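Local coordinates for protein alginate lyase (Paenibacillus sp. FPU-7, PDB 6KFN) that probably cleaves the polysaccharide alginate by beta-elimination at its mannuronate residues, through a right-handed parallel beta-helix fold, at residues I184-K187 / E188-G192; I215-G219 / N220-I224. All coordinates share one frame; numbering follows the deposited sequence.

Interaction 1 of 2, residues I184-K187 / E188-G192; sequences IDIK and EGTVG. With NA (sodium ion), chain B.
T190 folds back on K187 in the type II beta turn K187-T190, which leads the chain out of strand 184-186 of a right-handed parallel beta-helix. Both T190 OG1 and T190 N donate to K187 O: the hydroxyl, at 2.8 Å, lies in the carbonyl plane, whereas the amide, at 3.2 Å, is tilted 31° from it. T190 OG1 sits between its own backbone N and carbonyl carbon (chi1 70°), where it faces K187 O and also touches I186 CG2 at 3.3 Å, the two side chains crossing at about a right angle. A valine here would probably leave K187 O with the T190 amide as its single donor from the turn. G189, with phi 97°, takes the turn position that suits glycine. K187 and E188 run side by side; K187 NZ and E188 OE1 are joined through a water, while E188 OE2 is held by the backbone N of K155. Bent at chi2, the lysine chain returns to D185, and K187 NZ meets D185 OD2 at 2.8 Å from above the carboxylate plane. E147 and E182 complete the sodium site with three waters, one of which accepts a bond from K187 NZ; D185 OD2 itself binds the sodium ion at 2.5 Å.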
ATOM      1  N   ILE A 184      -4.537   3.880  -3.309  1.00  4.11           N
ATOM      2  CA  ILE A 184      -3.661   2.930  -3.965  1.00  4.01           C
ATOM      3  C   ILE A 184      -3.321   3.492  -5.349  1.00  3.75           C
ATOM      4  O   ILE A 184      -4.213   3.804  -6.132  1.00  4.40           O
ATOM      5  CB  ILE A 184      -4.251   1.539  -4.105  1.00  4.71           C
ATOM      6  CG1 ILE A 184      -4.755   1.036  -2.734  1.00  5.32           C
ATOM      7  CG2 ILE A 184      -3.234   0.568  -4.703  1.00  5.80           C
ATOM      8  CD1 ILE A 184      -5.599  -0.183  -2.793  1.00  6.41           C
ATOM      9  N   ASP A 185      -2.017   3.609  -5.629  1.00  3.82           N
ATOM     10  CA  ASP A 185      -1.518   4.067  -6.935  1.00  3.94           C
ATOM     11  C   ASP A 185      -0.713   2.921  -7.512  1.00  3.69           C
ATOM     12  O   ASP A 185       0.320   2.558  -6.956  1.00  4.46           O
ATOM     13  CB  ASP A 185      -0.715   5.340  -6.772  1.00  4.83           C
ATOM     14  CG  ASP A 185      -0.382   6.035  -8.072  1.00  5.99           C
ATOM     15  OD1 ASP A 185      -0.782   5.559  -9.118  1.00  8.33           O
ATOM     16  OD2 ASP A 185       0.267   7.123  -7.985  1.00  7.63           O
ATOM     17  N   ILE A 186      -1.244   2.303  -8.579  1.00  3.65           N
ATOM     18  CA  ILE A 186      -0.644   1.121  -9.204  1.00  3.89           C
ATOM     19  C   ILE A 186       0.092   1.604 -10.449  1.00  3.84           C
ATOM     20  O   ILE A 186      -0.556   2.012 -11.417  1.00  4.66           O
ATOM     21  CB  ILE A 186      -1.716   0.084  -9.534  1.00  4.21           C
ATOM     22  CG1 ILE A 186      -2.469  -0.347  -8.276  1.00  4.98           C
ATOM     23  CG2 ILE A 186      -1.085  -1.100 -10.247  1.00  4.82           C
ATOM     24  CD1 ILE A 186      -3.656  -1.248  -8.516  1.00  5.71           C
ATOM     25  N   LYS A 187       1.418   1.597 -10.429  1.00  4.02           N
ATOM     26  CA  LYS A 187       2.168   2.220 -11.498  1.00  4.19           C
ATOM     27  C   LYS A 187       2.273   1.374 -12.760  1.00  4.04           C
ATOM     28  O   LYS A 187       2.252   0.134 -12.758  1.00  4.18           O
ATOM     29  CB  LYS A 187       3.585   2.558 -11.028  1.00  4.99           C
ATOM     30  CG  LYS A 187       3.604   3.611  -9.924  1.00  6.67           C
ATOM     31  CD  LYS A 187       2.971   4.919 -10.421  1.00 24.50           C
ATOM     32  CE  LYS A 187       2.986   6.074  -9.482  1.00 44.91           C
ATOM     33  NZ  LYS A 187       2.207   7.248  -9.951  1.00 64.15           N
ATOM     34  N   GLU A 188       2.459   2.108 -13.861  1.00  4.28           N
ATOM     35  CA  GLU A 188       2.894   1.512 -15.110  1.00  4.35           C
ATOM     36  C   GLU A 188       4.098   0.619 -14.859  1.00  4.24           C
ATOM     37  O   GLU A 188       5.007   0.954 -14.099  1.00  4.55           O
ATOM     38  CB  GLU A 188       3.214   2.610 -16.130  1.00  4.71           C
ATOM     39  CG  GLU A 188       4.302   3.627 -15.725  1.00  5.22           C
ATOM     40  CD  GLU A 188       3.829   4.890 -15.004  1.00  5.13           C
ATOM     41  OE1 GLU A 188       2.836   4.835 -14.239  1.00  5.25           O
ATOM     42  OE2 GLU A 188       4.502   5.922 -15.221  1.00  6.09           O
ATOM     43  N   GLY A 189       4.120  -0.513 -15.565  1.00  4.32           N
ATOM     44  CA  GLY A 189       5.183  -1.501 -15.454  1.00  4.69           C
ATOM     45  C   GLY A 189       4.883  -2.658 -14.530  1.00  4.65           C
ATOM     46  O   GLY A 189       5.533  -3.693 -14.633  1.00  5.09           O
ATOM     47  N   THR A 190       3.927  -2.467 -13.603  1.00  4.27           N
ATOM     48  CA  THR A 190       3.521  -3.540 -12.711  1.00  4.32           C
ATOM     49  C   THR A 190       2.471  -4.409 -13.375  1.00  4.19           C
ATOM     50  O   THR A 190       1.645  -3.925 -14.162  1.00  4.39           O
ATOM     51  CB  THR A 190       2.978  -2.995 -11.381  1.00  4.26           C
ATOM     52  OG1 THR A 190       1.703  -2.343 -11.568  1.00  4.31           O
ATOM     53  CG2 THR A 190       3.964  -2.081 -10.687  1.00  4.79           C
ATOM     54  N   VAL A 191       2.478  -5.688 -13.006  1.00  4.30           N
ATOM     55  CA  VAL A 191       1.540  -6.669 -13.525  1.00  4.49           C
ATOM     56  C   VAL A 191       0.924  -7.447 -12.375  1.00  4.25           C
ATOM     57  O   VAL A 191       1.631  -7.939 -11.511  1.00  4.52           O
ATOM     58  CB  VAL A 191       2.249  -7.624 -14.508  1.00  5.34           C
ATOM     59  CG1 VAL A 191       1.389  -8.699 -14.954  1.00  6.94           C
ATOM     60  CG2 VAL A 191       2.826  -6.861 -15.697  1.00  7.24           C
ATOM     61  N   GLY A 192      -0.403  -7.594 -12.406  1.00  4.25           N
ATOM     62  CA  GLY A 192      -1.070  -8.556 -11.553  1.00  4.54           C
ATOM     63  C   GLY A 192      -1.392  -8.112 -10.137  1.00  4.26           C
ATOM     64  O   GLY A 192      -1.619  -8.947  -9.267  1.00  5.47           O
TER
HETATM   65 NA    NA B 401      -0.026   9.401  -7.067  1.00  8.11          NA
HETATM   66  O   HOH W   1       2.574   7.231 -12.829  1.00 13.60           O
HETATM   67  O   HOH W   2       2.121   9.876  -8.105  1.00 21.89           O
HETATM   68  O   HOH W   3      -0.315  11.708  -6.478  1.00 10.65           O
HETATM   69  O   HOH W   4      -1.247  10.046  -8.996  1.00 15.32           O

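Interaction 2 of 2, residues I215-G219 / N220-I224; sequences IDVKG and NDAVI
I215 and I224 reach toward each other tip to tip across the inside of the bend between strands 215-217 and 223-230, I215 CD1 lying 3.9 Å from I224 CG2. The isoleucine of the first strand is extended: CG1 is anti to the carbonyl carbon (chi1 -54°) and chi2 is near 180°, which carries CD1 straight out to its partner. I224 instead bends at chi2 and offers its branch methyl, CG2; the I224 side chain also touches F256 and I186. Nearer the bend, V217 CG1 meets A222 CB at 3.7 Å. With CG1 anti to the backbone N (chi1 -178°), V217 turns this methyl to the short alanine side chain; A254 and F256 also touch the valine. No direct hydrogen bond joins the two segments. A water links them instead, donating to G219 O at 2.9 Å and accepting from A222 N at 3.1 Å, so two backbone polar groups of the bend share one bridge. At the corner, N220 OD1 sits above the G219 carbonyl carbon, 3.3 Å from G219 C; the amide is fixed at both ends, OD1 by the backbone N of Q252 and ND2 by G249 O. On the other face of the strand, in one of the two modelled conformers of K218, K218 NZ forms a salt bridge with D216 OD2 at 2.8 Å, well above the carboxylate plane, and D216 OD1 accepts from H244. Apolar residues turned inward and a polar, charged outer face, joined by a short loop between strands on successive faces, are characteristic of one corner of a right-handed parallel beta-helix coil.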
ATOM      1  N   ILE A 215      -8.319   4.821  -6.307  1.00  3.82           N
ATOM      2  CA  ILE A 215      -7.291   4.026  -6.948  1.00  3.74           C
ATOM      3  C   ILE A 215      -7.048   4.623  -8.331  1.00  3.50           C
ATOM      4  O   ILE A 215      -7.996   5.000  -9.032  1.00  4.25           O
ATOM      5  CB  ILE A 215      -7.698   2.530  -7.104  1.00  4.11           C
ATOM      6  CG1 ILE A 215      -8.116   1.958  -5.743  1.00  4.51           C
ATOM      7  CG2 ILE A 215      -6.548   1.739  -7.727  1.00  4.80           C
ATOM      8  CD1 ILE A 215      -8.549   0.502  -5.785  1.00  5.50           C
ATOM      9  N   ASP A 216      -5.784   4.690  -8.730  1.00  3.80           N
ATOM     10  CA  ASP A 216      -5.400   4.935 -10.120  1.00  4.23           C
ATOM     11  C   ASP A 216      -4.620   3.712 -10.579  1.00  3.87           C
ATOM     12  O   ASP A 216      -3.658   3.320  -9.929  1.00  4.81           O
ATOM     13  CB  ASP A 216      -4.573   6.198 -10.288  1.00  4.92           C
ATOM     14  CG  ASP A 216      -4.431   6.658 -11.733  1.00  5.29           C
ATOM     15  OD1 ASP A 216      -5.156   6.119 -12.606  1.00  6.00           O
ATOM     16  OD2 ASP A 216      -3.609   7.577 -11.949  1.00  6.35           O
ATOM     17  N   VAL A 217      -5.070   3.125 -11.688  1.00  3.81           N
ATOM     18  CA  VAL A 217      -4.479   1.905 -12.241  1.00  3.93           C
ATOM     19  C   VAL A 217      -3.722   2.274 -13.503  1.00  3.82           C
ATOM     20  O   VAL A 217      -4.334   2.617 -14.519  1.00  4.22           O
ATOM     21  CB  VAL A 217      -5.513   0.832 -12.559  1.00  4.27           C
ATOM     22  CG1 VAL A 217      -4.810  -0.414 -13.073  1.00  5.21           C
ATOM     23  CG2 VAL A 217      -6.383   0.523 -11.353  1.00  4.90           C
ATOM     24  N   LYS A 218      -2.425   2.240 -13.397  1.00  3.88           N
ATOM     25  CA  LYS A 218      -1.529   2.445 -14.551  0.51  5.09           C
ATOM     26  C   LYS A 218      -0.758   1.173 -14.974  1.00  3.80           C
ATOM     27  O   LYS A 218      -0.088   1.006 -16.066  1.00  4.37           O
ATOM     28  CB  LYS A 218      -0.577   3.603 -14.293  0.51 11.87           C
ATOM     29  CG  LYS A 218      -1.265   4.939 -14.458  0.51 12.30           C
ATOM     30  CD  LYS A 218      -0.617   6.034 -13.702  0.51 29.99           C
ATOM     31  CE  LYS A 218      -0.902   5.809 -12.253  0.51 10.33           C
ATOM     32  NZ  LYS A 218      -0.934   7.062 -11.461  0.51 13.98           N
ATOM     33  N   GLY A 219      -0.766   0.131 -14.073  1.00  3.83           N
ATOM     34  CA  GLY A 219      -0.230  -1.180 -14.392  1.00  4.08           C
ATOM     35  C   GLY A 219      -1.235  -2.018 -15.160  1.00  4.07           C
ATOM     36  O   GLY A 219      -2.327  -1.561 -15.500  1.00  4.62           O
ATOM     37  N   ASN A 220      -0.811  -3.248 -15.442  1.00  4.04           N
ATOM     38  CA  ASN A 220      -1.598  -4.201 -16.205  1.00  3.86           C
ATOM     39  C   ASN A 220      -2.108  -5.323 -15.313  1.00  3.71           C
ATOM     40  O   ASN A 220      -1.529  -5.645 -14.265  1.00  4.25           O
ATOM     41  CB  ASN A 220      -0.816  -4.799 -17.361  1.00  4.33           C
ATOM     42  CG  ASN A 220      -0.637  -3.795 -18.490  1.00  4.61           C
ATOM     43  OD1 ASN A 220      -1.091  -2.650 -18.404  1.00  5.00           O
ATOM     44  ND2 ASN A 220       0.021  -4.212 -19.547  1.00  5.44           N
ATOM     45  N   ASP A 221      -3.201  -5.943 -15.772  1.00  4.03           N
ATOM     46  CA  ASP A 221      -3.754  -7.134 -15.122  1.00  4.42           C
ATOM     47  C   ASP A 221      -4.144  -6.897 -13.668  1.00  4.29           C
ATOM     48  O   ASP A 221      -4.135  -7.830 -12.864  1.00  5.29           O
ATOM     49  CB  ASP A 221      -2.841  -8.358 -15.278  1.00  4.56           C
ATOM     50  CG  ASP A 221      -2.546  -8.718 -16.723  1.00  4.79           C
ATOM     51  OD1 ASP A 221      -3.293  -8.262 -17.624  1.00  5.45           O
ATOM     52  OD2 ASP A 221      -1.559  -9.464 -16.925  1.00  6.32           O
ATOM     53  N   ALA A 222      -4.493  -5.672 -13.330  1.00  4.42           N
ATOM     54  CA  ALA A 222      -4.920  -5.388 -11.968  1.00  4.56           C
ATOM     55  C   ALA A 222      -6.306  -5.972 -11.754  1.00  4.53           C
ATOM     56  O   ALA A 222      -7.150  -5.969 -12.644  1.00  5.81           O
ATOM     57  CB  ALA A 222      -4.936  -3.885 -11.722  1.00  5.72           C
ATOM     58  N   VAL A 223      -6.548  -6.493 -10.554  1.00  4.31           N
ATOM     59  CA  VAL A 223      -7.838  -7.034 -10.159  1.00  4.95           C
ATOM     60  C   VAL A 223      -8.286  -6.276  -8.924  1.00  4.47           C
ATOM     61  O   VAL A 223      -7.655  -6.379  -7.880  1.00  5.24           O
ATOM     62  CB  VAL A 223      -7.767  -8.542  -9.899  1.00  6.17           C
ATOM     63  CG1 VAL A 223      -9.102  -9.065  -9.399  1.00  9.84           C
ATOM     64  CG2 VAL A 223      -7.349  -9.278 -11.173  1.00  7.92           C
ATOM     65  N   ILE A 224      -9.383  -5.537  -9.067  1.00  4.70           N
ATOM     66  CA  ILE A 224      -9.934  -4.669  -8.044  1.00  4.27           C
ATOM     67  C   ILE A 224     -11.302  -5.271  -7.711  1.00  4.27           C
ATOM     68  O   ILE A 224     -12.256  -5.068  -8.483  1.00  4.69           O
ATOM     69  CB  ILE A 224     -10.038  -3.216  -8.535  1.00  4.86           C
ATOM     70  CG1 ILE A 224      -8.719  -2.739  -9.178  1.00  6.63           C
ATOM     71  CG2 ILE A 224     -10.600  -2.327  -7.450  1.00  5.33           C
ATOM     72  CD1 ILE A 224      -7.507  -2.749  -8.298  1.00 13.96           C
TER
HETATM   73  O   HOH W   5      -4.658  -3.193 -15.130  1.00  4.57           O

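Overall arrangement
Interactions 1 and 2 follow in series along the chain and lie about 6 Å apart, centre to centre. Each begins on a strand of the same parallel sheet, where 184-186 and 215-217 are neighbours, and each continues into the bend that leaves it: they are equivalent corners of successive beta-helix coils. They touch directly. I186 O and K218 N are 2.7 Å apart, a probable hydrogen bond, I215 CG2 packs on I184 O, and in one modelled conformer K218 NZ forms a salt bridge with D185 OD1. An Asp-X-Lys pattern recurs at the ends of both strands, the lysines lying just beyond, so acids and lysines from adjacent coils form one charged patch beside the sodium ion, while the isoleucines face the core.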